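Local coordinates for protein beta-glucuronidase (Dictyoglomus thermophilum, PDB 6XXW) that probably hydrolyses beta-glucuronides, removing terminal glucuronic acid as a retaining glycoside hydrolase of family 2, at residues I360-A365 and V413-A418; I444-N449 and K459-I464. One frame throughout, in Å; residues are numbered along the deposited sequence.

Contact 1: residues I360-A365 and V413-A418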
ATOM      1  N   ILE A 360      14.616  29.559  -7.793  1.00 17.00           N
ATOM      2  CA  ILE A 360      14.525  29.878  -9.216  1.00 15.55           C
ATOM      3  C   ILE A 360      13.041  30.030  -9.508  1.00 17.27           C
ATOM      4  O   ILE A 360      12.302  29.044  -9.484  1.00 16.37           O
ATOM      5  CB  ILE A 360      15.144  28.775 -10.094  1.00 16.27           C
ATOM      6  CG1 ILE A 360      16.605  28.513  -9.712  1.00 19.17           C
ATOM      7  CG2 ILE A 360      15.043  29.153 -11.572  1.00 16.02           C
ATOM      8  CD1 ILE A 360      17.179  27.211 -10.282  1.00 21.03           C
ATOM      9  N   GLU A 361      12.583  31.246  -9.786  1.00 14.48           N
ATOM     10  CA  GLU A 361      11.159  31.431 -10.017  1.00 16.50           C
ATOM     11  C   GLU A 361      10.870  31.460 -11.509  1.00 19.16           C
ATOM     12  O   GLU A 361      11.563  32.138 -12.276  1.00 18.53           O
ATOM     13  CB  GLU A 361      10.618  32.686  -9.341  1.00 18.92           C
ATOM     14  CG  GLU A 361       9.106  32.773  -9.492  1.00 18.42           C
ATOM     15  CD  GLU A 361       8.470  33.640  -8.445  1.00 24.41           C
ATOM     16  OE1 GLU A 361       9.072  34.683  -8.117  1.00 23.07           O
ATOM     17  OE2 GLU A 361       7.380  33.271  -7.958  1.00 19.74           O
ATOM     18  N   GLU A 362       9.845  30.713 -11.910  1.00 15.81           N
ATOM     19  CA  GLU A 362       9.602  30.367 -13.299  1.00 15.82           C
ATOM     20  C   GLU A 362       8.260  30.911 -13.774  1.00 18.37           C
ATOM     21  O   GLU A 362       7.246  30.819 -13.065  1.00 18.22           O
ATOM     22  CB  GLU A 362       9.644  28.842 -13.459  1.00 16.00           C
ATOM     23  CG  GLU A 362       9.468  28.347 -14.865  1.00 19.02           C
ATOM     24  CD  GLU A 362       9.902  26.911 -14.978  1.00 21.32           C
ATOM     25  OE1 GLU A 362      11.135  26.662 -14.982  1.00 19.28           O
ATOM     26  OE2 GLU A 362       9.011  26.039 -15.038  1.00 18.63           O
ATOM     27  N   ALA A 363       8.267  31.472 -14.981  1.00 18.02           N
ATOM     28  CA  ALA A 363       7.052  31.899 -15.658  1.00 17.41           C
ATOM     29  C   ALA A 363       6.250  30.690 -16.135  1.00 20.43           C
ATOM     30  O   ALA A 363       6.813  29.619 -16.390  1.00 19.63           O
ATOM     31  CB  ALA A 363       7.407  32.795 -16.847  1.00 22.32           C
ATOM     32  N   PRO A 364       4.931  30.850 -16.315  1.00 20.45           N
ATOM     33  CA  PRO A 364       4.078  29.691 -16.625  1.00 20.01           C
ATOM     34  C   PRO A 364       4.120  29.222 -18.075  1.00 20.43           C
ATOM     35  O   PRO A 364       3.119  28.685 -18.568  1.00 20.15           O
ATOM     36  CB  PRO A 364       2.665  30.188 -16.270  1.00 21.20           C
ATOM     37  CG  PRO A 364       2.809  31.585 -15.807  1.00 22.48           C
ATOM     38  CD  PRO A 364       4.145  32.088 -16.187  1.00 21.37           C
ATOM     39  N   ALA A 365       5.254  29.402 -18.759  1.00 18.33           N
ATOM     40  CA  ALA A 365       5.404  28.986 -20.156  1.00 20.19           C
ATOM     41  C   ALA A 365       5.810  27.510 -20.217  1.00 17.25           C
ATOM     42  O   ALA A 365       6.911  27.128 -20.620  1.00 18.28           O
ATOM     43  CB  ALA A 365       6.412  29.875 -20.875  1.00 18.53           C
ATOM     44  N   VAL A 413      12.452  31.420 -17.815  1.00 17.14           N
ATOM     45  CA  VAL A 413      11.442  31.950 -18.728  1.00 19.43           C
ATOM     46  C   VAL A 413      10.501  30.879 -19.281  1.00 18.40           C
ATOM     47  O   VAL A 413       9.418  31.228 -19.781  1.00 16.98           O
ATOM     48  CB  VAL A 413      12.075  32.737 -19.899  1.00 17.17           C
ATOM     49  CG1 VAL A 413      12.875  33.949 -19.379  1.00 19.27           C
ATOM     50  CG2 VAL A 413      12.933  31.846 -20.774  1.00 18.89           C
ATOM     51  N   ALA A 414      10.855  29.595 -19.184  1.00 17.62           N
ATOM     52  CA  ALA A 414      10.012  28.529 -19.725  1.00 19.06           C
ATOM     53  C   ALA A 414      10.518  27.172 -19.247  1.00 18.83           C
ATOM     54  O   ALA A 414      11.644  27.038 -18.762  1.00 19.93           O
ATOM     55  CB  ALA A 414       9.967  28.556 -21.258  1.00 17.09           C
ATOM     56  N   ASN A 415       9.672  26.156 -19.422  1.00 17.59           N
ATOM     57  CA  ASN A 415      10.024  24.772 -19.109  1.00 20.20           C
ATOM     58  C   ASN A 415       9.677  23.881 -20.289  1.00 20.57           C
ATOM     59  O   ASN A 415       8.500  23.737 -20.632  1.00 17.90           O
ATOM     60  CB  ASN A 415       9.291  24.271 -17.865  1.00 17.85           C
ATOM     61  CG  ASN A 415       9.646  22.834 -17.521  1.00 18.40           C
ATOM     62  OD1 ASN A 415      10.662  22.576 -16.868  1.00 20.77           O
ATOM     63  ND2 ASN A 415       8.815  21.883 -17.966  1.00 19.57           N
ATOM     64  N   GLU A 416      10.698  23.265 -20.889  1.00 16.94           N
ATOM     65  CA  GLU A 416      10.511  22.241 -21.921  1.00 15.59           C
ATOM     66  C   GLU A 416       9.652  22.737 -23.080  1.00 19.53           C
ATOM     67  O   GLU A 416       8.759  22.033 -23.558  1.00 18.63           O
ATOM     68  CB  GLU A 416       9.920  20.961 -21.319  1.00 17.17           C
ATOM     69  CG  GLU A 416      10.809  20.289 -20.252  1.00 14.43           C
ATOM     70  CD  GLU A 416      10.303  18.910 -19.848  1.00 22.16           C
ATOM     71  OE1 GLU A 416       9.089  18.637 -20.002  1.00 23.25           O
ATOM     72  OE2 GLU A 416      11.125  18.094 -19.380  1.00 23.12           O
ATOM     73  N   ALA A 417       9.918  23.959 -23.537  1.00 19.63           N
ATOM     74  CA  ALA A 417       9.323  24.420 -24.782  1.00 16.15           C
ATOM     75  C   ALA A 417       9.987  23.733 -25.981  1.00 18.81           C
ATOM     76  O   ALA A 417      11.059  23.131 -25.878  1.00 17.93           O
ATOM     77  CB  ALA A 417       9.454  25.940 -24.909  1.00 16.98           C
ATOM     78  N   ALA A 418       9.349  23.861 -27.147  1.00 18.43           N
ATOM     79  CA  ALA A 418       9.877  23.273 -28.388  1.00 23.19           C
ATOM     80  C   ALA A 418      10.933  24.202 -28.994  1.00 18.26           C
ATOM     81  O   ALA A 418      10.765  24.793 -30.065  1.00 20.69           O
ATOM     82  CB  ALA A 418       8.750  22.983 -29.370  1.00 18.99           C
TER
HETATM   83  O   HOH W   1       7.021  25.045 -22.487  1.00 20.68           O

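Contact 2: residues I444-N449 and K459-I464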
ATOM      1  N   ILE A 444      19.318  34.728 -15.716  1.00 16.34           N
ATOM      2  CA  ILE A 444      18.168  34.193 -16.430  1.00 16.15           C
ATOM      3  C   ILE A 444      18.508  32.807 -16.960  1.00 17.70           C
ATOM      4  O   ILE A 444      19.628  32.575 -17.427  1.00 20.68           O
ATOM      5  CB  ILE A 444      17.761  35.122 -17.589  1.00 17.01           C
ATOM      6  CG1 ILE A 444      17.365  36.493 -17.043  1.00 19.27           C
ATOM      7  CG2 ILE A 444      16.645  34.487 -18.422  1.00 18.95           C
ATOM      8  CD1 ILE A 444      17.259  37.538 -18.117  1.00 22.98           C
ATOM      9  N   THR A 445      17.539  31.884 -16.898  1.00 18.71           N
ATOM     10  CA  THR A 445      17.690  30.556 -17.484  1.00 18.66           C
ATOM     11  C   THR A 445      16.427  30.198 -18.264  1.00 18.20           C
ATOM     12  O   THR A 445      15.438  30.942 -18.288  1.00 18.60           O
ATOM     13  CB  THR A 445      17.977  29.480 -16.408  1.00 22.13           C
ATOM     14  OG1 THR A 445      18.299  28.218 -17.027  1.00 20.44           O
ATOM     15  CG2 THR A 445      16.779  29.284 -15.520  1.00 16.15           C
ATOM     16  N   ILE A 446      16.493  29.055 -18.938  1.00 16.91           N
ATOM     17  CA  ILE A 446      15.334  28.387 -19.518  1.00 16.47           C
ATOM     18  C   ILE A 446      15.555  26.895 -19.325  1.00 18.79           C
ATOM     19  O   ILE A 446      16.684  26.409 -19.456  1.00 21.03           O
ATOM     20  CB  ILE A 446      15.123  28.731 -21.010  1.00 17.56           C
ATOM     21  CG1 ILE A 446      13.843  28.054 -21.525  1.00 16.74           C
ATOM     22  CG2 ILE A 446      16.331  28.284 -21.882  1.00 17.99           C
ATOM     23  CD1 ILE A 446      13.368  28.581 -22.879  1.00 16.01           C
ATOM     24  N   VAL A 447      14.499  26.165 -18.973  1.00 18.58           N
ATOM     25  CA  VAL A 447      14.646  24.758 -18.610  1.00 16.76           C
ATOM     26  C   VAL A 447      14.329  23.913 -19.838  1.00 15.39           C
ATOM     27  O   VAL A 447      13.240  24.016 -20.417  1.00 19.61           O
ATOM     28  CB  VAL A 447      13.770  24.378 -17.405  1.00 17.57           C
ATOM     29  CG1 VAL A 447      13.921  22.883 -17.098  1.00 14.55           C
ATOM     30  CG2 VAL A 447      14.166  25.209 -16.172  1.00 14.78           C
ATOM     31  N   GLU A 448      15.299  23.097 -20.247  1.00 16.17           N
ATOM     32  CA  GLU A 448      15.303  22.443 -21.549  1.00 17.16           C
ATOM     33  C   GLU A 448      15.143  20.938 -21.402  1.00 20.42           C
ATOM     34  O   GLU A 448      15.743  20.335 -20.513  1.00 19.07           O
ATOM     35  CB  GLU A 448      16.620  22.698 -22.288  1.00 18.40           C
ATOM     36  CG  GLU A 448      16.890  24.148 -22.631  1.00 18.14           C
ATOM     37  CD  GLU A 448      16.423  24.511 -24.041  1.00 25.91           C
ATOM     38  OE1 GLU A 448      15.461  23.876 -24.544  1.00 23.22           O
ATOM     39  OE2 GLU A 448      17.019  25.443 -24.644  1.00 22.45           O
ATOM     40  N   ASN A 449      14.376  20.327 -22.309  1.00 16.02           N
ATOM     41  CA  ASN A 449      14.521  18.897 -22.554  1.00 19.76           C
ATOM     42  C   ASN A 449      14.898  18.602 -24.000  1.00 22.37           C
ATOM     43  O   ASN A 449      15.151  17.440 -24.330  1.00 20.72           O
ATOM     44  CB  ASN A 449      13.251  18.127 -22.142  1.00 19.22           C
ATOM     45  CG  ASN A 449      12.054  18.416 -23.030  1.00 25.47           C
ATOM     46  OD1 ASN A 449      12.051  19.370 -23.808  1.00 21.01           O
ATOM     47  ND2 ASN A 449      11.014  17.591 -22.899  1.00 23.95           N
ATOM     48  N   LYS A 459      21.530  29.286 -25.986  1.00 19.43           N
ATOM     49  CA  LYS A 459      22.691  30.154 -26.177  1.00 20.81           C
ATOM     50  C   LYS A 459      22.456  31.575 -25.663  1.00 21.10           C
ATOM     51  O   LYS A 459      23.431  32.312 -25.469  1.00 18.94           O
ATOM     52  CB  LYS A 459      23.101  30.189 -27.659  1.00 23.53           C
ATOM     53  CG  LYS A 459      21.968  30.490 -28.651  1.00 18.97           C
ATOM     54  CD  LYS A 459      22.418  30.205 -30.095  1.00 24.21           C
ATOM     55  CE  LYS A 459      21.372  30.635 -31.131  1.00 27.06           C
ATOM     56  NZ  LYS A 459      21.702  30.161 -32.526  1.00 25.22           N
ATOM     57  N   TYR A 460      21.199  31.965 -25.411  1.00 19.32           N
ATOM     58  CA  TYR A 460      20.853  33.315 -24.975  1.00 20.34           C
ATOM     59  C   TYR A 460      20.698  33.478 -23.462  1.00 22.22           C
ATOM     60  O   TYR A 460      20.481  34.604 -23.011  1.00 22.93           O
ATOM     61  CB  TYR A 460      19.556  33.777 -25.656  1.00 18.80           C
ATOM     62  CG  TYR A 460      19.640  33.859 -27.175  1.00 19.77           C
ATOM     63  CD1 TYR A 460      20.394  34.848 -27.799  1.00 19.50           C
ATOM     64  CD2 TYR A 460      18.978  32.932 -27.979  1.00 17.28           C
ATOM     65  CE1 TYR A 460      20.468  34.926 -29.188  1.00 16.86           C
ATOM     66  CE2 TYR A 460      19.036  33.009 -29.365  1.00 16.78           C
ATOM     67  CZ  TYR A 460      19.795  34.012 -29.964  1.00 20.57           C
ATOM     68  OH  TYR A 460      19.864  34.098 -31.339  1.00 20.19           O
ATOM     69  N   VAL A 461      20.799  32.409 -22.660  1.00 18.80           N
ATOM     70  CA  VAL A 461      20.601  32.553 -21.215  1.00 18.51           C
ATOM     71  C   VAL A 461      21.927  32.543 -20.454  1.00 19.62           C
ATOM     72  O   VAL A 461      22.994  32.352 -21.049  1.00 21.55           O
ATOM     73  CB  VAL A 461      19.650  31.460 -20.680  1.00 20.76           C
ATOM     74  CG1 VAL A 461      18.295  31.549 -21.396  1.00 18.20           C
ATOM     75  CG2 VAL A 461      20.257  30.086 -20.858  1.00 20.89           C
ATOM     76  N   ASP A 462      21.868  32.752 -19.129  1.00 16.55           N
ATOM     77  CA  ASP A 462      23.068  32.813 -18.296  1.00 16.52           C
ATOM     78  C   ASP A 462      23.486  31.451 -17.753  1.00 22.43           C
ATOM     79  O   ASP A 462      24.684  31.194 -17.581  1.00 19.57           O
ATOM     80  CB  ASP A 462      22.852  33.751 -17.110  1.00 20.83           C
ATOM     81  CG  ASP A 462      22.629  35.187 -17.535  1.00 25.00           C
ATOM     82  OD1 ASP A 462      23.451  35.709 -18.316  1.00 26.28           O
ATOM     83  OD2 ASP A 462      21.633  35.783 -17.090  1.00 24.02           O
ATOM     84  N   VAL A 463      22.521  30.595 -17.455  1.00 22.12           N
ATOM     85  CA  VAL A 463      22.761  29.285 -16.858  1.00 18.34           C
ATOM     86  C   VAL A 463      21.908  28.284 -17.614  1.00 22.22           C
ATOM     87  O   VAL A 463      20.751  28.575 -17.939  1.00 21.33           O
ATOM     88  CB  VAL A 463      22.412  29.270 -15.351  1.00 23.74           C
ATOM     89  CG1 VAL A 463      22.544  27.848 -14.763  1.00 20.80           C
ATOM     90  CG2 VAL A 463      23.292  30.243 -14.593  1.00 25.67           C
ATOM     91  N   ILE A 464      22.479  27.110 -17.910  1.00 16.94           N
ATOM     92  CA  ILE A 464      21.761  26.049 -18.611  1.00 22.33           C
ATOM     93  C   ILE A 464      21.073  25.154 -17.593  1.00 18.52           C
ATOM     94  O   ILE A 464      21.705  24.674 -16.648  1.00 19.69           O
ATOM     95  CB  ILE A 464      22.713  25.223 -19.494  1.00 27.69           C
ATOM     96  CG1 ILE A 464      23.439  26.125 -20.499  1.00 21.04           C
ATOM     97  CG2 ILE A 464      21.953  24.074 -20.183  1.00 24.87           C
ATOM     98  CD1 ILE A 464      22.768  26.267 -21.827  1.00 24.07           C
TER

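Contact 1: residues I360-A365 and V413-A418
The carboxylate of E362 overlaps the first side-chain carbon of N415, with OE2 3.3 Å from N415 CB. CG of E362 stands anti to the backbone N (chi1 -177°), and the extended chain carries the carboxylate across to N415, whose amide plane is turned 33° from it. E362 OE1 takes a salt bridge from R338 and a hydrogen bond from S412, while OE2 is hydrogen-bonded to H341 ND1; R338 also reaches N415 OD1. Replacing E362 by an alanine would probably leave R338 short of its counter-charge, S412 and H341 without this partner, and a gap beside N415 CB.

Beyond the strands' pairing, the chain after strand 358-362 closes over strand 408-415. N415 N donates to A365 O at 3.2 Å, nearly straight (170°) although it arrives from above the carbonyl plane. One water donates to the same A365 O at 2.8 Å and to N415 O at 2.7 Å. Beside this bond, A365 CB lies 3.8 Å from A414 CB.

N415 ND2 and E416 OE1 hydrogen-bond to a Tris molecule, probably from the crystallisation liquor. N415-E416 probably corresponds to family 2's Asn-Glu pair with the acid/base glutamate, so this buried polar network probably positions N415 at the sugar site.

Contact 2: residues I444-N449 and K459-I464
D462 and I444 are joined by two hydrogen bonds at the start of strand 444-448. D462 N donates to I444 O at 2.8 Å (156°), and I444 N donates to D462 OD2 at 2.9 Å (152°), using the anti lone pair of that oxygen. The torsion explains the pairing: with CG beside its own backbone N (chi1 -64°), the aspartate presents OD2 and N together to both polar atoms of the I444 backbone.

Packing is close just inside this pair. V461 points toward strand 444-448, its CB 3.4 Å from I444 O, and its CG1 lies 3.8 Å from CG2 of I446, the two side chains crossing at about a right angle. Helix 422-438 closes over this patch, with I432 on V461 and F428 on I446. On the other side of strand 444-448, T445 OG1 donates to V463 O at 2.6 Å, from above the carbonyl plane.

Strands 444-448 and 463-467 are parallel neighbours in the TIM barrel, yet the link between them contains no alpha-helix, so the usual helical crossover is missing here. A side-chain hydroxyl and a side-chain carboxylate supply much of the polar contact in place of a regular run of backbone bonds. I446 N illustrates the looser fit: its distance to V463 O is 4.4 Å, and this buried amide has no partner in the model.

Still within the buried part, I444 CG2 is 4.5 Å from V461 CG1, a much slacker apolar contact than that of I446. The solvent side belongs to D462, which is partly exposed; a bound 2-methyl-2,4-pentanediol, probably from the crystallisation liquor, lies near its side chain.

In the fold
Both contacts belong to the TIM barrel and share its sheet: strands 408-415 and 444-448 are adjacent, and the contact centres are 10 Å apart. Probable hydrogen bonds join them directly, from V447 N to A414 O (3.0 Å) and from E416 N to V447 O (2.7 Å). Contact 1 is deeper, about 10 Å from the chain centre against about 17 Å for the centre of contact 2, and all its touching residues are buried. Its chemistry is that of a charged network beside what is probably the sugar-binding pocket. Contact 2 is also largely buried, but it reaches a partly exposed edge, and it relies more on aliphatic packing and on side-chain to backbone bonds.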